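Succinate dehydrogenase subunit A (Mycolicibacterium smegmatis, PDB 7D6V) probably oxidises succinate to fumarate at its FAD, passing the electrons through the iron-sulfur subunit of the respiratory complex toward quinone. Local coordinates at residues A[96-101]-A[114-119]; A[470-475]-A[529-534]; A[520-525]-A[535-540]. All blocks are in the same frame, centred on the assembly; numbering follows the deposited sequence.

Interaction 1: A[96-101]-A[114-119]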
# COMPACT_ATOMS: atom_id res chain seq x y z
N ASP A 96 -21.97 3.98 -12.82
CA ASP A 96 -21.25 3.91 -14.09
C ASP A 96 -19.75 4.00 -13.89
O ASP A 96 -18.98 3.28 -14.53
CB ASP A 96 -21.73 5.02 -15.02
CG ASP A 96 -23.09 4.74 -15.61
OD1 ASP A 96 -23.38 3.57 -15.91
OD2 ASP A 96 -23.87 5.70 -15.79
N ARG A 97 -19.31 4.90 -13.01
CA ARG A 97 -17.88 5.08 -12.78
C ARG A 97 -17.27 3.84 -12.13
O ARG A 97 -16.17 3.41 -12.51
CB ARG A 97 -17.63 6.32 -11.93
CG ARG A 97 -18.37 7.56 -12.42
CD ARG A 97 -17.67 8.22 -13.60
NE ARG A 97 -17.99 7.57 -14.87
CZ ARG A 97 -19.09 7.80 -15.57
NH1 ARG A 97 -19.99 8.67 -15.14
NH2 ARG A 97 -19.30 7.17 -16.71
N VAL A 98 -17.98 3.24 -11.18
CA VAL A 98 -17.49 2.02 -10.55
C VAL A 98 -17.44 0.88 -11.56
O VAL A 98 -16.49 0.09 -11.58
CB VAL A 98 -18.37 1.66 -9.34
CG1 VAL A 98 -17.83 0.42 -8.65
CG2 VAL A 98 -18.42 2.82 -8.37
N TRP A 99 -18.45 0.78 -12.43
CA TRP A 99 -18.45 -0.27 -13.44
C TRP A 99 -17.30 -0.10 -14.42
O TRP A 99 -16.66 -1.08 -14.82
CB TRP A 99 -19.78 -0.30 -14.18
CG TRP A 99 -20.83 -1.04 -13.44
CD1 TRP A 99 -20.65 -2.12 -12.63
CD2 TRP A 99 -22.23 -0.77 -13.45
NE1 TRP A 99 -21.85 -2.54 -12.13
CE2 TRP A 99 -22.84 -1.72 -12.62
CE3 TRP A 99 -23.03 0.18 -14.09
CZ2 TRP A 99 -24.21 -1.75 -12.40
CZ3 TRP A 99 -24.39 0.16 -13.86
CH2 TRP A 99 -24.97 -0.80 -13.03
N GLU A 100 -17.03 1.14 -14.84
CA GLU A 100 -15.92 1.35 -15.77
C GLU A 100 -14.57 1.26 -15.09
O GLU A 100 -13.56 1.13 -15.78
CB GLU A 100 -16.07 2.69 -16.49
CG GLU A 100 -15.80 3.91 -15.64
CD GLU A 100 -16.25 5.19 -16.30
OE1 GLU A 100 -16.99 5.11 -17.31
OE2 GLU A 100 -15.87 6.28 -15.83
N LEU A 101 -14.52 1.32 -13.76
CA LEU A 101 -13.27 1.07 -13.06
C LEU A 101 -12.74 -0.34 -13.33
O LEU A 101 -11.53 -0.54 -13.48
CB LEU A 101 -13.44 1.27 -11.55
CG LEU A 101 -13.00 2.60 -10.95
CD1 LEU A 101 -13.25 2.59 -9.46
CD2 LEU A 101 -11.54 2.87 -11.26
N GLY A 114 -21.32 -13.35 -9.19
CA GLY A 114 -20.20 -12.83 -9.93
C GLY A 114 -20.21 -11.34 -10.13
O GLY A 114 -19.51 -10.85 -11.03
N LYS A 115 -20.97 -10.60 -9.34
CA LYS A 115 -21.02 -9.15 -9.41
C LYS A 115 -20.11 -8.55 -8.35
O LYS A 115 -19.44 -9.25 -7.59
CB LYS A 115 -22.45 -8.65 -9.25
CG LYS A 115 -23.45 -9.34 -10.15
CD LYS A 115 -24.76 -8.59 -10.18
CE LYS A 115 -25.75 -9.26 -11.11
NZ LYS A 115 -26.79 -8.31 -11.61
N ILE A 116 -20.08 -7.22 -8.30
CA ILE A 116 -19.27 -6.52 -7.32
C ILE A 116 -19.96 -6.56 -5.96
O ILE A 116 -21.16 -6.28 -5.86
CB ILE A 116 -19.01 -5.07 -7.76
CG1 ILE A 116 -18.19 -5.05 -9.05
CG2 ILE A 116 -18.29 -4.30 -6.68
CD1 ILE A 116 -17.87 -3.66 -9.54
N SER A 117 -19.21 -6.93 -4.93
CA SER A 117 -19.76 -7.03 -3.58
C SER A 117 -19.91 -5.65 -2.96
O SER A 117 -19.07 -4.76 -3.16
CB SER A 117 -18.86 -7.90 -2.71
OG SER A 117 -19.47 -8.19 -1.47
N GLN A 118 -20.99 -5.46 -2.20
CA GLN A 118 -21.31 -4.19 -1.56
C GLN A 118 -21.56 -4.42 -0.08
O GLN A 118 -22.29 -5.34 0.29
CB GLN A 118 -22.53 -3.54 -2.22
CG GLN A 118 -22.32 -3.16 -3.67
CD GLN A 118 -23.58 -2.62 -4.32
OE1 GLN A 118 -24.60 -3.30 -4.37
NE2 GLN A 118 -23.51 -1.40 -4.82
N ARG A 119 -20.96 -3.58 0.76
CA ARG A 119 -21.14 -3.65 2.20
C ARG A 119 -22.10 -2.58 2.69
O ARG A 119 -22.41 -1.61 1.99
CB ARG A 119 -19.80 -3.49 2.93
CG ARG A 119 -18.94 -4.72 2.93
CD ARG A 119 -17.69 -4.52 3.78
NE ARG A 119 -16.87 -3.42 3.28
CZ ARG A 119 -15.67 -3.12 3.75
NH1 ARG A 119 -15.13 -3.86 4.71
NH2 ARG A 119 -14.99 -2.10 3.24
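Glu100 OE2 is gripped twice, by Arg97 NE at 2.7 Å and by Arg22 NH1, on the same turn of helix 84-102 that presents Val98 and Trp99 to Ile116. The arginine lies side-on to the acid, for Arg97 NH2 also reaches Glu100 OE1, at 3.2 Å. Both bonds stay close to the guanidinium plane but meet the carboxylate from above, OE2 being approached 60° out of its plane. Two bonds between residues three apart fix the rotation of both groups, and the buried Arg97 packs its side chain on Leu433 and Val434 of helix 427-448. The contact with 114-119 is apolar and small. Ile116 suits it because its CG1 branch runs out extended (chi2 -179°), carrying CD1 to within 4.2 Å of Val98 CG1; the two side chains cross obliquely. In this part of the FAD-binding domain, 114-119 leads into strand 118-119, an outer strand of a small antiparallel sheet, and Ala130 of the neighbouring strand touches both Val98 and Ile116. The same Ile116 CD1 lies 4.4 Å from Trp99 CD1, so one methyl meets two residues of the helix. The indole of Trp99 also packs on Gly127 of the iron-sulfur subunit, and Gly114 makes backbone bonds to that subunit.

Interaction 2: A[470-475]-A[529-534]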
# COMPACT_ATOMS: atom_id res chain seq x y z
N ALA A 470 12.27 34.20 -1.82
CA ALA A 470 12.40 35.09 -0.67
C ALA A 470 12.89 34.41 0.61
O ALA A 470 13.70 35.03 1.32
CB ALA A 470 11.07 35.80 -0.43
N PRO A 471 12.45 33.20 0.98
CA PRO A 471 12.91 32.62 2.26
C PRO A 471 14.40 32.31 2.33
O PRO A 471 14.84 31.81 3.37
CB PRO A 471 12.08 31.33 2.37
CG PRO A 471 11.50 31.10 1.03
CD PRO A 471 11.31 32.45 0.45
N PHE A 472 15.19 32.57 1.29
CA PHE A 472 16.62 32.30 1.34
C PHE A 472 17.46 33.51 1.74
O PHE A 472 18.67 33.35 1.95
CB PHE A 472 17.11 31.77 -0.01
CG PHE A 472 16.84 30.31 -0.22
CD1 PHE A 472 16.02 29.88 -1.25
CD2 PHE A 472 17.41 29.36 0.61
CE1 PHE A 472 15.77 28.54 -1.44
CE2 PHE A 472 17.16 28.02 0.42
CZ PHE A 472 16.34 27.61 -0.61
N GLU A 473 16.87 34.69 1.86
CA GLU A 473 17.62 35.85 2.29
C GLU A 473 17.75 35.88 3.81
O GLU A 473 16.92 35.29 4.52
CB GLU A 473 16.94 37.13 1.79
CG GLU A 473 16.35 37.01 0.40
CD GLU A 473 17.41 36.99 -0.68
OE1 GLU A 473 18.33 37.83 -0.64
OE2 GLU A 473 17.32 36.12 -1.58
N PRO A 474 18.79 36.54 4.34
CA PRO A 474 19.06 36.44 5.78
C PRO A 474 17.89 36.76 6.69
O PRO A 474 17.66 36.03 7.66
CB PRO A 474 20.21 37.45 5.96
CG PRO A 474 20.94 37.38 4.68
CD PRO A 474 19.91 37.16 3.61
N LYS A 475 17.14 37.83 6.42
CA LYS A 475 15.90 38.14 7.14
C LYS A 475 16.15 38.24 8.65
O LYS A 475 15.75 37.37 9.43
CB LYS A 475 14.81 37.11 6.84
CG LYS A 475 13.92 37.47 5.66
CD LYS A 475 13.19 36.25 5.14
CE LYS A 475 12.29 36.61 3.97
NZ LYS A 475 11.20 35.61 3.77
N VAL A 529 18.33 21.97 -3.51
CA VAL A 529 18.29 20.57 -3.91
C VAL A 529 17.49 19.81 -2.85
O VAL A 529 18.00 19.47 -1.79
CB VAL A 529 19.69 20.00 -4.08
CG1 VAL A 529 19.63 18.50 -4.36
CG2 VAL A 529 20.41 20.72 -5.20
N PHE A 530 16.22 19.57 -3.17
CA PHE A 530 15.24 18.82 -2.38
C PHE A 530 15.35 19.21 -0.90
O PHE A 530 15.73 18.42 -0.04
CB PHE A 530 15.40 17.31 -2.58
CG PHE A 530 14.37 16.49 -1.86
CD1 PHE A 530 13.09 16.41 -2.38
CD2 PHE A 530 14.64 15.83 -0.69
CE1 PHE A 530 12.12 15.67 -1.75
CE2 PHE A 530 13.66 15.10 -0.05
CZ PHE A 530 12.40 15.02 -0.59
N ASN A 531 15.06 20.48 -0.64
CA ASN A 531 15.20 21.08 0.68
C ASN A 531 13.83 21.14 1.36
O ASN A 531 13.05 22.06 1.09
CB ASN A 531 15.80 22.48 0.57
CG ASN A 531 16.24 23.04 1.90
OD1 ASN A 531 15.89 22.52 2.95
ND2 ASN A 531 17.01 24.12 1.85
N PRO A 532 13.50 20.20 2.25
CA PRO A 532 12.15 20.19 2.84
C PRO A 532 11.85 21.37 3.75
O PRO A 532 10.67 21.68 3.94
CB PRO A 532 12.11 18.86 3.61
CG PRO A 532 13.52 18.48 3.81
CD PRO A 532 14.30 19.04 2.68
N GLY A 533 12.86 22.03 4.31
CA GLY A 533 12.60 23.25 5.06
C GLY A 533 12.10 24.37 4.16
O GLY A 533 11.18 25.10 4.52
N TRP A 534 12.70 24.50 2.98
CA TRP A 534 12.22 25.45 1.98
C TRP A 534 10.80 25.10 1.54
O TRP A 534 9.95 25.99 1.39
CB TRP A 534 13.19 25.45 0.80
CG TRP A 534 12.81 26.32 -0.35
CD1 TRP A 534 12.29 27.57 -0.30
CD2 TRP A 534 12.94 26.00 -1.74
NE1 TRP A 534 12.09 28.05 -1.57
CE2 TRP A 534 12.48 27.10 -2.47
CE3 TRP A 534 13.41 24.88 -2.43
CZ2 TRP A 534 12.46 27.12 -3.86
CZ3 TRP A 534 13.39 24.90 -3.81
CH2 TRP A 534 12.92 26.02 -4.51
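Phe472 and Trp534 cross at about a right angle as side chains, and their rings meet where helix 532-556 begins behind its N-cap, Asn531. The phenyl ring and the five-membered ring of the indole have centroids 4.6 Å apart and planes inclined at 45°, an oblique pairing. Phe472 CE1 sits over one face of the indole, toward its rim, 3.7 Å from both Trp534 NE1 and Trp534 CE2. Phe472 CZ follows it across the ring, 3.8 Å from Trp534 CG. Trp534 can offer this face because its CG stands anti to the backbone N (chi1 177°), which sends the indole out from the first turn of the helix toward 470-475. Pro471 takes a different side: its CG lies in the indole plane at the edge, 3.9 Å from Trp534 CD1. A proline serves well here, being compact and apolar in the short 3-10 turn that follows helix 458-469. The polar corner of the indole is satisfied just before that turn, where Trp534 NE1 donates to Val468 O. Tyr190, of strand 184-191, adds another aromatic neighbour to Trp534. At the cap, Asn531 OD1 accepts a weak bond from Gly533 N at 3.4 Å, while its ND2 gives its main bond to Gly527 O, so the one amide joins the helix start to the loop before it. That Asn531 ND2 also lies at the edge of the Phe472 ring, near its plane and 4.2 Å from Phe472 CE2.

Interaction 3: A[520-525]-A[535-540]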
# COMPACT_ATOMS: atom_id res chain seq x y z
N ALA A 520 6.85 36.74 7.77
CA ALA A 520 7.66 37.57 6.88
C ALA A 520 9.16 37.45 7.17
O ALA A 520 9.96 37.91 6.35
CB ALA A 520 7.23 39.03 6.99
N ASN A 521 9.54 36.85 8.29
CA ASN A 521 10.94 36.71 8.68
C ASN A 521 11.46 35.29 8.56
O ASN A 521 12.53 34.99 9.08
CB ASN A 521 11.14 37.21 10.11
CG ASN A 521 10.90 38.70 10.25
OD1 ASN A 521 11.40 39.49 9.45
ND2 ASN A 521 10.14 39.08 11.26
N VAL A 522 10.73 34.40 7.88
CA VAL A 522 11.12 33.00 7.83
C VAL A 522 12.38 32.86 7.00
O VAL A 522 12.45 33.31 5.85
CB VAL A 522 9.97 32.13 7.30
CG1 VAL A 522 9.57 32.53 5.88
CG2 VAL A 522 10.36 30.67 7.34
N THR A 523 13.40 32.24 7.59
CA THR A 523 14.69 32.04 6.93
C THR A 523 14.93 30.55 6.75
O THR A 523 14.70 29.77 7.68
CB THR A 523 15.83 32.67 7.74
OG1 THR A 523 15.51 34.03 8.05
CG2 THR A 523 17.12 32.63 6.95
N VAL A 524 15.38 30.16 5.57
CA VAL A 524 15.64 28.77 5.23
C VAL A 524 17.14 28.60 5.06
O VAL A 524 17.79 29.39 4.35
CB VAL A 524 14.88 28.35 3.96
CG1 VAL A 524 15.40 27.03 3.44
CG2 VAL A 524 13.40 28.26 4.25
N GLU A 525 17.70 27.58 5.71
CA GLU A 525 19.12 27.28 5.64
C GLU A 525 19.35 26.16 4.64
O GLU A 525 18.65 25.15 4.65
CB GLU A 525 19.66 26.89 7.01
CG GLU A 525 18.95 27.55 8.18
CD GLU A 525 19.16 29.05 8.22
OE1 GLU A 525 20.22 29.52 7.76
OE2 GLU A 525 18.26 29.76 8.72
N HIS A 535 10.52 23.81 1.34
CA HIS A 535 9.19 23.39 0.94
C HIS A 535 8.16 23.72 2.01
O HIS A 535 7.04 24.16 1.70
CB HIS A 535 9.19 21.89 0.63
CG HIS A 535 10.23 21.48 -0.36
ND1 HIS A 535 10.65 20.18 -0.49
CD2 HIS A 535 10.93 22.20 -1.27
CE1 HIS A 535 11.57 20.11 -1.44
NE2 HIS A 535 11.76 21.32 -1.93
N LEU A 536 8.51 23.50 3.28
CA LEU A 536 7.61 23.85 4.37
C LEU A 536 7.38 25.35 4.44
O LEU A 536 6.26 25.81 4.69
CB LEU A 536 8.17 23.32 5.69
CG LEU A 536 7.29 23.49 6.93
CD1 LEU A 536 5.92 22.90 6.70
CD2 LEU A 536 7.95 22.86 8.13
N ALA A 537 8.44 26.14 4.24
CA ALA A 537 8.30 27.59 4.23
C ALA A 537 7.37 28.04 3.12
O ALA A 537 6.62 29.01 3.29
CB ALA A 537 9.67 28.25 4.09
N ILE A 538 7.40 27.36 1.98
CA ILE A 538 6.49 27.71 0.89
C ILE A 538 5.06 27.31 1.24
O ILE A 538 4.12 28.08 1.01
CB ILE A 538 6.96 27.07 -0.43
CG1 ILE A 538 8.30 27.67 -0.86
CG2 ILE A 538 5.93 27.28 -1.52
CD1 ILE A 538 8.99 26.86 -1.93
N ASP A 539 4.87 26.11 1.79
CA ASP A 539 3.53 25.64 2.15
C ASP A 539 2.89 26.46 3.25
O ASP A 539 1.65 26.48 3.35
CB ASP A 539 3.59 24.17 2.59
CG ASP A 539 3.98 23.23 1.47
OD1 ASP A 539 3.52 23.44 0.33
OD2 ASP A 539 4.73 22.27 1.74
N MET A 540 3.69 27.11 4.09
CA MET A 540 3.14 27.81 5.25
C MET A 540 2.23 28.96 4.85
O MET A 540 1.29 29.28 5.58
CB MET A 540 4.28 28.32 6.13
CG MET A 540 4.61 27.40 7.30
SD MET A 540 3.18 27.00 8.32
CE MET A 540 3.03 28.51 9.28
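Ala537 CB is the single methyl on which two valines converge, with Val524 CG2 at 3.7 Å and Val522 CG2 at 4.1 Å. Alanine suits the place because it brings the valines close to the backbone of helix 532-556 while keeping the surface apolar. The two valines reach it by different rotations. In Val522, CG2 stands anti to the backbone N; in Val524 (chi1 167°) it is CG1 that does so, and the methyl nearer Ala537 is the one beside the backbone N.

The pairing depends on the extended course of 522-524. Side chains alternate along it: Val522 and Val524 leave the backbone toward the helix, whereas Thr523 leaves it in the other direction, where a hydroxyl finds polar company. Thr523 OG1 bonds to Pro474 O. The backbone is held along both edges: Val524 N donates to Pro471 O on one, and Asn521 and Thr523 make backbone bonds with Glu479 on the other. Val524 has a further apolar neighbour in Trp534, at the start of the same helix.

Beyond this shell, Tyr519 OH bonds to Ala537 O, joining the start of the loop, just after helix 502-518, to the helix backbone. Leu536 and Met540 pack on His485 of helix 481-495, which places the helix against its neighbour. Such packing of the buried face of a helix against the connection that follows helix 502-518 belongs to the helical C-terminal region of the succinate dehydrogenase and fumarate reductase flavoprotein family.

Overall arrangement
All three contacts are buried, yet they serve two distant parts of the chain. Interaction 1 lies on the other side of the chain's centre from the rest, its centre about 47 Å from that of interaction 2 and about 45 Å from that of interaction 3. Those two are neighbours, with centres about 6 Å apart; both use helix 532-556, one at its capped start and the other a turn onward, and their segments alternate along the sequence. Their chemistry differs: rings and a proline in interaction 2, small aliphatic methyls in interaction 3. Interaction 1 mixes the two, one isoleucine methyl meeting a valine and an indole, beside a salt bridge within its helix. Interactions 1 and 2 also border the iron-sulfur subunit.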